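Long-range contact in dTDP Sugar Isomerase (Desulfovibrio desulfuricans subsp. desulfuricans str. G20, PDB 3EJK), which probably catalyses the epimerization of dTDP-4-dehydro-6-deoxy-glucose at C3' and C5', giving dTDP-4-dehydro-rhamnose: residues P19-A23 with L89-R93. Sequence-based numbering, arbitrary orientation. Where two conformers were deposited one is given.
Sequences PVEGA and LYDGR
A bend at chi3 of Arg93 (-61°) folds its guanidinium back toward the turn at Val20-Ala23, where NH2 meets the backbone O of Glu21, while Val20, with CG1 trans to its own N (chi1 168°), lays that methyl against both Asp91 CB and Arg93 NH2. The hydrogen bond from Arg93 NH2 to Glu21 O is 2.6 Å long and nearly straight at the hydrogen; the oxygen lies close to the guanidinium plane, so the bond is made at the edge of the group. Arg93 NH2 also donates to Asp91 OD2 at 3.0 Å, and Arg93 NE reaches Asp91 OD1 at 2.8 Å, a side-on, two-nitrogen salt bridge that fixes the rotation of the guanidinium. The carboxylate is approached from above its plane by both nitrogens, and the backbone N of Arg93 meets OD1 from the opposite face, closing an Asx turn. Thr98 and Ser96 hydroxyls add hydrogen bonds to OD2, a setting likely to favour the charged form of Asp91. Beneath this polar group the contact is apolar: Val20 CG1 lies 3.9 Å from Asp91 CB, and Ala23 CB rests 3.6 Å from Leu89 CD1. The receiving carbonyl belongs to a type II beta turn, evidenced by the 3.1 Å bond from Ala23 N to Val20 O and by the positive phi of Gly22 (88°). In this cupin-clan chain the contact ties the loop linking strands 16-17 and 24-31, both of the seven-stranded antiparallel sheet, to strand 84-90 of the five-stranded one and the loop that follows it, with Val20 and Leu89 both packing on Ala103 of the adjoining strand 102-108.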
# COMPACT_ATOMS: atom_id res chain seq x y z
N PRO A 19 -10.77 6.37 22.29
CA PRO A 19 -10.58 6.65 23.70
C PRO A 19 -9.16 7.05 24.06
O PRO A 19 -8.88 7.35 25.21
CB PRO A 19 -10.97 5.34 24.38
CG PRO A 19 -11.89 4.69 23.40
CD PRO A 19 -11.27 5.00 22.08
N VAL A 20 -8.29 7.03 23.07
CA VAL A 20 -6.91 7.52 23.26
C VAL A 20 -6.85 8.83 22.49
O VAL A 20 -7.13 8.88 21.29
CB VAL A 20 -5.78 6.55 22.78
CG1 VAL A 20 -4.45 7.28 22.75
CG2 VAL A 20 -5.67 5.33 23.71
N GLU A 21 -6.50 9.88 23.22
CA GLU A 21 -6.39 11.24 22.67
C GLU A 21 -5.51 11.28 21.44
O GLU A 21 -4.37 10.80 21.46
CB GLU A 21 -5.81 12.21 23.71
CG GLU A 21 -5.65 13.61 23.18
CD GLU A 21 -6.98 14.29 22.98
OE1 GLU A 21 -7.70 14.45 23.98
OE2 GLU A 21 -7.31 14.65 21.83
N GLY A 22 -6.06 11.87 20.40
CA GLY A 22 -5.38 12.08 19.13
C GLY A 22 -5.51 10.95 18.14
O GLY A 22 -5.20 11.10 16.95
N ALA A 23 -5.91 9.78 18.64
CA ALA A 23 -6.10 8.62 17.76
C ALA A 23 -7.42 8.85 17.03
O ALA A 23 -8.43 9.25 17.62
CB ALA A 23 -6.11 7.34 18.53
N LEU A 89 -4.06 0.27 21.02
CA LEU A 89 -3.31 1.49 21.34
C LEU A 89 -3.32 1.67 22.84
O LEU A 89 -4.31 1.39 23.49
CB LEU A 89 -3.94 2.72 20.68
CG LEU A 89 -4.18 2.69 19.16
CD1 LEU A 89 -4.59 4.09 18.69
CD2 LEU A 89 -2.93 2.26 18.47
N TYR A 90 -2.18 2.08 23.38
CA TYR A 90 -2.01 2.34 24.81
C TYR A 90 -1.35 3.69 25.05
O TYR A 90 -0.23 3.94 24.60
CB TYR A 90 -1.20 1.26 25.51
CG TYR A 90 -0.83 1.68 26.91
CD1 TYR A 90 -1.81 1.89 27.87
CD2 TYR A 90 0.50 1.87 27.27
CE1 TYR A 90 -1.48 2.29 29.14
CE2 TYR A 90 0.83 2.25 28.55
CZ TYR A 90 -0.16 2.46 29.47
OH TYR A 90 0.17 2.86 30.73
N ASP A 91 -2.08 4.54 25.75
CA ASP A 91 -1.63 5.91 26.04
C ASP A 91 -0.72 5.98 27.26
O ASP A 91 -1.18 6.07 28.40
CB ASP A 91 -2.82 6.83 26.22
CG ASP A 91 -2.46 8.29 26.15
OD1 ASP A 91 -1.25 8.61 26.24
OD2 ASP A 91 -3.39 9.11 26.00
N GLY A 92 0.57 5.96 26.98
CA GLY A 92 1.60 6.03 28.02
C GLY A 92 2.03 7.46 28.31
O GLY A 92 2.94 7.70 29.11
N ARG A 93 1.35 8.41 27.69
CA ARG A 93 1.68 9.85 27.87
C ARG A 93 1.21 10.34 29.23
O ARG A 93 0.02 10.41 29.52
CB ARG A 93 1.09 10.68 26.74
CG ARG A 93 1.62 10.29 25.39
CD ARG A 93 0.84 10.94 24.26
NE ARG A 93 -0.56 10.52 24.28
CZ ARG A 93 -1.43 10.86 23.35
NH1 ARG A 93 -1.02 11.58 22.34
NH2 ARG A 93 -2.70 10.46 23.39